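Local coordinates for putative branched-chain amino acid ABC transporter, periplasmic branched-chain amino acid-binding protein (Pseudomonas protegens Pf-5, PDB 4RU0), which probably captures a solute, perhaps a branched-chain amino acid, in the periplasm and delivers it to an ABC transporter, at residues W227-R241 with T253-D267. Numbering follows the deposited sequence.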
ATOM      1  N   TRP A 227     -23.271  13.064  -6.426  1.00 16.88           N
ATOM      2  CA  TRP A 227     -22.983  13.290  -7.840  1.00 27.06           C
ATOM      3  C   TRP A 227     -23.873  14.372  -8.448  1.00 23.83           C
ATOM      4  O   TRP A 227     -23.551  14.925  -9.499  1.00 24.58           O
ATOM      5  CB  TRP A 227     -23.096  11.977  -8.613  1.00 17.14           C
ATOM      6  CG  TRP A 227     -21.923  11.110  -8.303  1.00 24.89           C
ATOM      7  CD1 TRP A 227     -21.871  10.076  -7.406  1.00 16.51           C
ATOM      8  CD2 TRP A 227     -20.604  11.247  -8.834  1.00 21.58           C
ATOM      9  NE1 TRP A 227     -20.604   9.545  -7.368  1.00 22.48           N
ATOM     10  CE2 TRP A 227     -19.806  10.246  -8.235  1.00 23.82           C
ATOM     11  CE3 TRP A 227     -20.020  12.111  -9.767  1.00 19.04           C
ATOM     12  CZ2 TRP A 227     -18.455  10.088  -8.541  1.00 13.54           C
ATOM     13  CZ3 TRP A 227     -18.677  11.953 -10.068  1.00 13.11           C
ATOM     14  CH2 TRP A 227     -17.910  10.947  -9.457  1.00 16.47           C
ATOM     15  N   ARG A 228     -24.975  14.693  -7.775  1.00 24.26           N
ATOM     16  CA  ARG A 228     -25.775  15.861  -8.138  1.00 26.91           C
ATOM     17  C   ARG A 228     -24.981  17.117  -7.795  1.00 24.92           C
ATOM     18  O   ARG A 228     -24.956  18.084  -8.548  1.00 19.20           O
ATOM     19  CB  ARG A 228     -27.127  15.844  -7.412  1.00 22.77           C
ATOM     20  CG  ARG A 228     -27.960  17.083  -7.596  1.00 24.50           C
ATOM     21  CD  ARG A 228     -29.371  16.891  -7.030  1.00 27.60           C
ATOM     22  NE  ARG A 228     -29.381  16.837  -5.569  1.00 56.66           N
ATOM     23  CZ  ARG A 228     -29.619  15.744  -4.845  1.00 49.78           C
ATOM     24  NH1 ARG A 228     -29.883  14.583  -5.437  1.00 50.45           N
ATOM     25  NH2 ARG A 228     -29.609  15.817  -3.519  1.00 42.05           N
ATOM     26  N   GLN A 229     -24.315  17.085  -6.649  1.00 24.45           N
ATOM     27  CA  GLN A 229     -23.463  18.188  -6.250  1.00 17.42           C
ATOM     28  C   GLN A 229     -22.300  18.357  -7.230  1.00 28.52           C
ATOM     29  O   GLN A 229     -21.970  19.474  -7.635  1.00 27.65           O
ATOM     30  CB  GLN A 229     -22.934  17.971  -4.841  1.00 17.17           C
ATOM     31  CG  GLN A 229     -21.935  19.025  -4.399  1.00 23.44           C
ATOM     32  CD  GLN A 229     -21.472  18.813  -2.972  1.00 19.32           C
ATOM     33  OE1 GLN A 229     -22.101  18.079  -2.211  1.00 37.28           O
ATOM     34  NE2 GLN A 229     -20.359  19.442  -2.607  1.00 22.92           N
ATOM     35  N   ILE A 230     -21.693  17.238  -7.613  1.00 23.99           N
ATOM     36  CA  ILE A 230     -20.546  17.250  -8.508  1.00 13.45           C
ATOM     37  C   ILE A 230     -20.926  17.760  -9.896  1.00 18.30           C
ATOM     38  O   ILE A 230     -20.161  18.501 -10.514  1.00 14.49           O
ATOM     39  CB  ILE A 230     -19.916  15.844  -8.602  1.00 15.84           C
ATOM     40  CG1 ILE A 230     -19.137  15.542  -7.319  1.00 15.79           C
ATOM     41  CG2 ILE A 230     -19.006  15.724  -9.816  1.00 12.24           C
ATOM     42  CD1 ILE A 230     -18.782  14.077  -7.135  1.00 11.91           C
ATOM     43  N   ARG A 231     -22.110  17.397 -10.383  1.00 20.22           N
ATOM     44  CA  ARG A 231     -22.549  17.925 -11.672  1.00 16.36           C
ATOM     45  C   ARG A 231     -22.804  19.433 -11.581  1.00 22.75           C
ATOM     46  O   ARG A 231     -22.476  20.170 -12.516  1.00 20.18           O
ATOM     47  CB  ARG A 231     -23.799  17.202 -12.178  1.00 20.67           C
ATOM     48  CG  ARG A 231     -24.135  17.545 -13.632  1.00 27.03           C
ATOM     49  CD  ARG A 231     -25.388  16.824 -14.103  1.00 37.98           C
ATOM     50  NE  ARG A 231     -25.876  17.307 -15.393  1.00 36.89           N
ATOM     51  CZ  ARG A 231     -25.502  16.817 -16.571  1.00 45.43           C
ATOM     52  NH1 ARG A 231     -24.617  15.830 -16.633  1.00 46.73           N
ATOM     53  NH2 ARG A 231     -26.010  17.313 -17.695  1.00 42.04           N
ATOM     54  N   GLN A 232     -23.382  19.890 -10.466  1.00 17.69           N
ATOM     55  CA  GLN A 232     -23.599  21.322 -10.241  1.00 23.30           C
ATOM     56  C   GLN A 232     -22.284  22.100 -10.214  1.00 18.48           C
ATOM     57  O   GLN A 232     -22.144  23.132 -10.863  1.00 19.84           O
ATOM     58  CB  GLN A 232     -24.353  21.565  -8.929  1.00 19.95           C
ATOM     59  CG  GLN A 232     -25.852  21.312  -8.977  1.00 34.00           C
ATOM     60  CD  GLN A 232     -26.462  21.221  -7.586  1.00 39.38           C
ATOM     61  OE1 GLN A 232     -25.755  20.999  -6.601  1.00 43.44           O
ATOM     62  NE2 GLN A 232     -27.775  21.391  -7.497  1.00 35.42           N
ATOM     63  N   GLN A 233     -21.318  21.609  -9.450  1.00 20.54           N
ATOM     64  CA  GLN A 233     -20.073  22.337  -9.283  1.00 15.60           C
ATOM     65  C   GLN A 233     -19.113  22.115 -10.454  1.00 20.50           C
ATOM     66  O   GLN A 233     -18.209  22.917 -10.664  1.00 18.80           O
ATOM     67  CB  GLN A 233     -19.416  21.947  -7.958  1.00 14.92           C
ATOM     68  CG  GLN A 233     -20.113  22.542  -6.739  1.00 16.32           C
ATOM     69  CD  GLN A 233     -19.538  22.034  -5.429  1.00 29.60           C
ATOM     70  OE1 GLN A 233     -19.427  20.828  -5.218  1.00 30.30           O
ATOM     71  NE2 GLN A 233     -19.169  22.952  -4.541  1.00 26.54           N
ATOM     72  N   ASN A 234     -19.334  21.042 -11.214  1.00 19.05           N
ATOM     73  CA  ASN A 234     -18.481  20.661 -12.347  1.00 18.87           C
ATOM     74  C   ASN A 234     -16.979  20.823 -12.073  1.00 16.32           C
ATOM     75  O   ASN A 234     -16.308  21.634 -12.718  1.00 15.39           O
ATOM     76  CB  ASN A 234     -18.877  21.463 -13.594  1.00 15.19           C
ATOM     77  CG  ASN A 234     -18.153  20.996 -14.849  1.00 15.32           C
ATOM     78  OD1 ASN A 234     -17.827  21.797 -15.729  1.00 25.81           O
ATOM     79  ND2 ASN A 234     -17.887  19.698 -14.930  1.00 14.74           N
ATOM     80  N   PRO A 235     -16.446  20.058 -11.106  1.00 14.28           N
ATOM     81  CA  PRO A 235     -15.012  20.150 -10.816  1.00 12.00           C
ATOM     82  C   PRO A 235     -14.186  19.596 -11.969  1.00 17.67           C
ATOM     83  O   PRO A 235     -14.703  18.814 -12.770  1.00 16.15           O
ATOM     84  CB  PRO A 235     -14.852  19.285  -9.564  1.00 11.31           C
ATOM     85  CG  PRO A 235     -15.908  18.244  -9.719  1.00 13.76           C
ATOM     86  CD  PRO A 235     -17.088  18.979 -10.333  1.00 17.28           C
ATOM     87  N   ASP A 236     -12.923  20.009 -12.051  1.00 20.06           N
ATOM     88  CA  ASP A 236     -12.027  19.562 -13.113  1.00 13.15           C
ATOM     89  C   ASP A 236     -11.590  18.126 -12.882  1.00 29.86           C
ATOM     90  O   ASP A 236     -11.352  17.388 -13.830  1.00 21.68           O
ATOM     91  CB  ASP A 236     -10.801  20.477 -13.202  1.00 14.18           C
ATOM     92  CG  ASP A 236     -11.180  21.938 -13.413  1.00 25.15           C
ATOM     93  OD1 ASP A 236     -11.311  22.679 -12.411  1.00 16.17           O
ATOM     94  OD2 ASP A 236     -11.355  22.345 -14.579  1.00 30.94           O
ATOM     95  N   TRP A 237     -11.492  17.729 -11.616  1.00 12.00           N
ATOM     96  CA  TRP A 237     -11.086  16.368 -11.262  1.00 25.99           C
ATOM     97  C   TRP A 237     -11.851  15.838 -10.052  1.00 13.49           C
ATOM     98  O   TRP A 237     -12.232  16.603  -9.163  1.00 19.42           O
ATOM     99  CB  TRP A 237      -9.583  16.312 -10.978  1.00 12.56           C
ATOM    100  CG  TRP A 237      -8.747  16.663 -12.163  1.00 25.44           C
ATOM    101  CD1 TRP A 237      -8.305  17.906 -12.511  1.00 20.77           C
ATOM    102  CD2 TRP A 237      -8.252  15.766 -13.164  1.00 14.95           C
ATOM    103  NE1 TRP A 237      -7.568  17.842 -13.669  1.00 19.83           N
ATOM    104  CE2 TRP A 237      -7.520  16.541 -14.093  1.00 33.04           C
ATOM    105  CE3 TRP A 237      -8.359  14.385 -13.371  1.00 26.24           C
ATOM    106  CZ2 TRP A 237      -6.891  15.980 -15.208  1.00 24.48           C
ATOM    107  CZ3 TRP A 237      -7.734  13.825 -14.486  1.00 26.68           C
ATOM    108  CH2 TRP A 237      -7.009  14.624 -15.388  1.00 31.18           C
ATOM    109  N   VAL A 238     -12.074  14.527 -10.025  1.00 12.88           N
ATOM    110  CA  VAL A 238     -12.577  13.877  -8.823  1.00 10.66           C
ATOM    111  C   VAL A 238     -11.556  12.879  -8.281  1.00 17.83           C
ATOM    112  O   VAL A 238     -11.129  11.952  -8.978  1.00 23.06           O
ATOM    113  CB  VAL A 238     -13.915  13.151  -9.069  1.00 19.42           C
ATOM    114  CG1 VAL A 238     -14.304  12.324  -7.842  1.00 10.68           C
ATOM    115  CG2 VAL A 238     -15.011  14.158  -9.397  1.00 16.12           C
ATOM    116  N   PHE A 239     -11.147  13.108  -7.040  1.00 15.71           N
ATOM    117  CA  PHE A 239     -10.297  12.198  -6.294  1.00 11.48           C
ATOM    118  C   PHE A 239     -11.219  11.193  -5.595  1.00 27.67           C
ATOM    119  O   PHE A 239     -11.890  11.533  -4.620  1.00 16.55           O
ATOM    120  CB  PHE A 239      -9.445  12.980  -5.288  1.00 11.84           C
ATOM    121  CG  PHE A 239      -8.344  12.177  -4.636  1.00 19.93           C
ATOM    122  CD1 PHE A 239      -7.980  10.924  -5.118  1.00 18.51           C
ATOM    123  CD2 PHE A 239      -7.670  12.687  -3.537  1.00 13.61           C
ATOM    124  CE1 PHE A 239      -6.961  10.192  -4.507  1.00 14.81           C
ATOM    125  CE2 PHE A 239      -6.652  11.964  -2.926  1.00 22.46           C
ATOM    126  CZ  PHE A 239      -6.297  10.710  -3.416  1.00 15.47           C
ATOM    127  N   LEU A 240     -11.271   9.968  -6.105  1.00 12.03           N
ATOM    128  CA  LEU A 240     -12.234   8.994  -5.614  1.00 20.84           C
ATOM    129  C   LEU A 240     -11.645   8.130  -4.509  1.00 17.24           C
ATOM    130  O   LEU A 240     -10.849   7.230  -4.770  1.00 16.35           O
ATOM    131  CB  LEU A 240     -12.731   8.107  -6.753  1.00 13.08           C
ATOM    132  CG  LEU A 240     -13.850   7.151  -6.360  1.00 13.82           C
ATOM    133  CD1 LEU A 240     -15.068   7.939  -5.918  1.00 13.22           C
ATOM    134  CD2 LEU A 240     -14.194   6.197  -7.497  1.00 15.11           C
ATOM    135  N   ARG A 241     -12.105   8.341  -3.291  1.00 18.53           N
ATOM    136  CA  ARG A 241     -11.556   7.651  -2.143  1.00 26.82           C
ATOM    137  C   ARG A 241     -12.685   6.914  -1.473  1.00 25.05           C
ATOM    138  O   ARG A 241     -13.001   7.102  -0.338  1.00 22.46           O
ATOM    139  CB  ARG A 241     -10.901   8.638  -1.192  1.00 14.03           C
ATOM    140  CG  ARG A 241      -9.826   9.486  -1.835  1.00 20.17           C
ATOM    141  CD  ARG A 241      -8.851  10.053  -0.828  1.00 14.58           C
ATOM    142  NE  ARG A 241      -8.077   8.975  -0.284  1.00 21.03           N
ATOM    143  CZ  ARG A 241      -8.087   8.593   0.977  1.00 16.95           C
ATOM    144  NH1 ARG A 241      -7.365   7.562   1.335  1.00 20.03           N
ATOM    145  NH2 ARG A 241      -8.796   9.233   1.863  1.00 17.78           N
ATOM    146  N   THR A 253     -22.789   5.914 -10.966  1.00 23.25           N
ATOM    147  CA  THR A 253     -23.579   7.106 -10.713  1.00 24.18           C
ATOM    148  C   THR A 253     -22.997   8.290 -11.477  1.00 29.95           C
ATOM    149  O   THR A 253     -23.739   9.101 -12.036  1.00 30.06           O
ATOM    150  CB  THR A 253     -23.650   7.422  -9.212  1.00 21.67           C
ATOM    151  OG1 THR A 253     -24.059   6.245  -8.508  1.00 23.35           O
ATOM    152  CG2 THR A 253     -24.657   8.530  -8.940  1.00 21.98           C
ATOM    153  N   ALA A 254     -21.669   8.374 -11.512  1.00 23.29           N
ATOM    154  CA  ALA A 254     -20.988   9.420 -12.266  1.00 19.21           C
ATOM    155  C   ALA A 254     -21.442   9.414 -13.726  1.00 20.90           C
ATOM    156  O   ALA A 254     -21.767  10.461 -14.289  1.00 19.79           O
ATOM    157  CB  ALA A 254     -19.477   9.244 -12.179  1.00 19.51           C
ATOM    158  N   ALA A 255     -21.469   8.228 -14.330  1.00 21.73           N
ATOM    159  CA  ALA A 255     -21.883   8.098 -15.723  1.00 23.90           C
ATOM    160  C   ALA A 255     -23.345   8.499 -15.879  1.00 25.42           C
ATOM    161  O   ALA A 255     -23.715   9.163 -16.844  1.00 26.37           O
ATOM    162  CB  ALA A 255     -21.661   6.685 -16.216  1.00 26.11           C
ATOM    163  N   ARG A 256     -24.166   8.107 -14.911  1.00 25.92           N
ATOM    164  CA  ARG A 256     -25.568   8.493 -14.904  1.00 27.67           C
ATOM    165  C   ARG A 256     -25.726  10.015 -14.907  1.00 26.33           C
ATOM    166  O   ARG A 256     -26.561  10.558 -15.633  1.00 28.04           O
ATOM    167  CB  ARG A 256     -26.279   7.885 -13.699  1.00 34.87           C
ATOM    168  CG  ARG A 256     -27.661   8.472 -13.437  1.00 46.09           C
ATOM    169  CD  ARG A 256     -28.446   7.617 -12.461  1.00 55.28           C
ATOM    170  NE  ARG A 256     -29.113   6.508 -13.131  1.00 69.21           N
ATOM    171  CZ  ARG A 256     -30.381   6.535 -13.533  1.00 69.44           C
ATOM    172  NH1 ARG A 256     -30.910   5.480 -14.141  1.00 74.88           N
ATOM    173  NH2 ARG A 256     -31.122   7.616 -13.325  1.00 69.82           N
ATOM    174  N   PHE A 257     -24.914  10.701 -14.109  1.00 23.63           N
ATOM    175  CA  PHE A 257     -24.989  12.156 -14.016  1.00 26.71           C
ATOM    176  C   PHE A 257     -24.148  12.857 -15.086  1.00 21.84           C
ATOM    177  O   PHE A 257     -24.073  14.075 -15.120  1.00 33.21           O
ATOM    178  CB  PHE A 257     -24.555  12.628 -12.628  1.00 20.59           C
ATOM    179  CG  PHE A 257     -25.665  12.625 -11.610  1.00 27.01           C
ATOM    180  CD1 PHE A 257     -25.996  11.465 -10.920  1.00 29.59           C
ATOM    181  CD2 PHE A 257     -26.369  13.789 -11.331  1.00 22.35           C
ATOM    182  CE1 PHE A 257     -27.014  11.465  -9.973  1.00 24.17           C
ATOM    183  CE2 PHE A 257     -27.389  13.795 -10.385  1.00 24.50           C
ATOM    184  CZ  PHE A 257     -27.710  12.629  -9.708  1.00 24.82           C
ATOM    185  N   GLY A 258     -23.512  12.083 -15.953  1.00 19.44           N
ATOM    186  CA  GLY A 258     -22.800  12.645 -17.085  1.00 19.30           C
ATOM    187  C   GLY A 258     -21.425  13.202 -16.781  1.00 30.16           C
ATOM    188  O   GLY A 258     -20.854  13.919 -17.607  1.00 28.95           O
ATOM    189  N   PHE A 259     -20.880  12.890 -15.609  1.00 29.29           N
ATOM    190  CA  PHE A 259     -19.528  13.345 -15.300  1.00 16.41           C
ATOM    191  C   PHE A 259     -18.519  12.439 -16.002  1.00 18.47           C
ATOM    192  O   PHE A 259     -18.669  11.219 -15.993  1.00 38.72           O
ATOM    193  CB  PHE A 259     -19.276  13.374 -13.794  1.00 14.80           C
ATOM    194  CG  PHE A 259     -17.992  14.062 -13.418  1.00 15.11           C
ATOM    195  CD1 PHE A 259     -17.937  15.445 -13.316  1.00 12.20           C
ATOM    196  CD2 PHE A 259     -16.832  13.327 -13.200  1.00 16.47           C
ATOM    197  CE1 PHE A 259     -16.758  16.082 -12.994  1.00 17.91           C
ATOM    198  CE2 PHE A 259     -15.646  13.955 -12.874  1.00 14.06           C
ATOM    199  CZ  PHE A 259     -15.604  15.335 -12.770  1.00 18.68           C
ATOM    200  N   PRO A 260     -17.503  13.037 -16.643  1.00 22.60           N
ATOM    201  CA  PRO A 260     -16.550  12.252 -17.443  1.00 24.84           C
ATOM    202  C   PRO A 260     -15.642  11.393 -16.571  1.00 25.73           C
ATOM    203  O   PRO A 260     -14.910  11.882 -15.713  1.00 23.61           O
ATOM    204  CB  PRO A 260     -15.753  13.320 -18.210  1.00 26.78           C
ATOM    205  CG  PRO A 260     -15.957  14.587 -17.454  1.00 26.21           C
ATOM    206  CD  PRO A 260     -17.281  14.488 -16.760  1.00 17.14           C
ATOM    207  N   VAL A 261     -15.699  10.093 -16.816  1.00 25.66           N
ATOM    208  CA  VAL A 261     -15.076   9.106 -15.952  1.00 23.38           C
ATOM    209  C   VAL A 261     -13.551   9.181 -15.995  1.00 29.00           C
ATOM    210  O   VAL A 261     -12.872   8.791 -15.041  1.00 23.45           O
ATOM    211  CB  VAL A 261     -15.565   7.686 -16.340  1.00 34.44           C
ATOM    212  CG1 VAL A 261     -14.850   6.614 -15.543  1.00 26.22           C
ATOM    213  CG2 VAL A 261     -17.070   7.596 -16.124  1.00 32.25           C
ATOM    214  N   ASP A 262     -13.003   9.705 -17.087  1.00 24.64           N
ATOM    215  CA  ASP A 262     -11.549   9.821 -17.181  1.00 25.19           C
ATOM    216  C   ASP A 262     -11.054  11.107 -16.514  1.00 24.47           C
ATOM    217  O   ASP A 262      -9.882  11.466 -16.620  1.00 25.70           O
ATOM    218  CB  ASP A 262     -11.089   9.750 -18.643  1.00 27.29           C
ATOM    219  CG  ASP A 262     -11.588  10.912 -19.474  1.00 43.98           C
ATOM    220  OD1 ASP A 262     -12.608  11.530 -19.102  1.00 47.88           O
ATOM    221  OD2 ASP A 262     -10.955  11.203 -20.508  1.00 44.78           O
ATOM    222  N   HIS A 263     -11.959  11.794 -15.820  1.00 21.05           N
ATOM    223  CA  HIS A 263     -11.578  12.897 -14.944  1.00 18.98           C
ATOM    224  C   HIS A 263     -11.657  12.432 -13.501  1.00 22.20           C
ATOM    225  O   HIS A 263     -11.559  13.242 -12.577  1.00 19.31           O
ATOM    226  CB  HIS A 263     -12.481  14.119 -15.140  1.00 17.42           C
ATOM    227  CG  HIS A 263     -12.360  14.755 -16.492  1.00 47.12           C
ATOM    228  ND1 HIS A 263     -12.927  15.981 -16.784  1.00 48.63           N
ATOM    229  CD2 HIS A 263     -11.752  14.343 -17.625  1.00 47.80           C
ATOM    230  CE1 HIS A 263     -12.668  16.295 -18.043  1.00 50.63           C
ATOM    231  NE2 HIS A 263     -11.955  15.314 -18.575  1.00 52.50           N
ATOM    232  N   ILE A 264     -11.863  11.128 -13.316  1.00 19.16           N
ATOM    233  CA  ILE A 264     -11.936  10.540 -11.982  1.00 18.46           C
ATOM    234  C   ILE A 264     -10.666   9.753 -11.685  1.00 29.44           C
ATOM    235  O   ILE A 264     -10.278   8.886 -12.463  1.00 21.64           O
ATOM    236  CB  ILE A 264     -13.152   9.598 -11.826  1.00 18.97           C
ATOM    237  CG1 ILE A 264     -14.443  10.286 -12.282  1.00 18.12           C
ATOM    238  CG2 ILE A 264     -13.278   9.112 -10.377  1.00 18.06           C
ATOM    239  CD1 ILE A 264     -15.681   9.463 -12.040  1.00 18.51           C
ATOM    240  N   ILE A 265     -10.019  10.055 -10.563  1.00 18.54           N
ATOM    241  CA  ILE A 265      -8.808   9.335 -10.183  1.00 27.27           C
ATOM    242  C   ILE A 265      -8.998   8.622  -8.857  1.00 27.82           C
ATOM    243  O   ILE A 265      -9.201   9.253  -7.817  1.00 27.18           O
ATOM    244  CB  ILE A 265      -7.590  10.263 -10.075  1.00 19.20           C
ATOM    245  CG1 ILE A 265      -7.419  11.073 -11.360  1.00 19.61           C
ATOM    246  CG2 ILE A 265      -6.344   9.448  -9.789  1.00 20.62           C
ATOM    247  CD1 ILE A 265      -6.304  12.098 -11.295  1.00 19.17           C
ATOM    248  N   GLY A 266      -8.921   7.301  -8.897  1.00 20.78           N
ATOM    249  CA  GLY A 266      -9.152   6.511  -7.708  1.00 20.56           C
ATOM    250  C   GLY A 266      -7.957   6.419  -6.777  1.00 25.09           C
ATOM    251  O   GLY A 266      -6.797   6.462  -7.206  1.00 21.49           O
ATOM    252  N   ASP A 267      -8.264   6.308  -5.488  1.00 19.45           N
ATOM    253  CA  ASP A 267      -7.310   5.924  -4.456  1.00 19.65           C
ATOM    254  C   ASP A 267      -6.630   4.609  -4.832  1.00 25.98           C
ATOM    255  O   ASP A 267      -7.142   3.855  -5.665  1.00 23.13           O
ATOM    256  CB  ASP A 267      -8.037   5.780  -3.119  1.00 18.47           C
ATOM    257  CG  ASP A 267      -7.098   5.732  -1.946  1.00 33.72           C
ATOM    258  OD1 ASP A 267      -6.613   4.630  -1.612  1.00 43.74           O
ATOM    259  OD2 ASP A 267      -6.860   6.802  -1.346  1.00 21.63           O
TER
HETATM  260  O   HOH W   1     -14.475  18.044 -15.398  1.00 13.05           O
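V238, F239 and L240 pair in parallel with I264, I265 and G266, and four backbone hydrogen bonds join the strands, among them V238 N to H263 O (2.9 Å) and D267 N to L240 O (2.8 Å). On the face carrying V238 and L240, W227 of helix 224-233 packs on T253 and A254 of helix 246-256. A254 CB lies over its six-membered ring, 3.6 Å from the centroid, a methyl small enough for so close an approach. F257 and the loop residue F259 extend this packing: W227 CB sits over the F257 ring as a CH-pi contact, while F259, CG anti to the backbone N (chi1 -170°), lays one ring face against I230 CG2. V238 CG2 lies 3.5 Å from F259 CE2, obliquely to the ring. G258 ends its helix in a Schellman motif; lacking CB, glycine takes positive phi readily. Where the strands end, R241 and D267 form a buried salt bridge, R241 NE (2.7 Å) and NH1 (2.8 Å) both bonding to D267 OD2. D267 OD1 accepts from W269 N, of the ligand pocket. This right-handed beta-alpha-beta unit has strand 182-188 beside 237-241 and strand 287-290 beside 264-266, while helix 157-172 covers F239 and I265 on the other face.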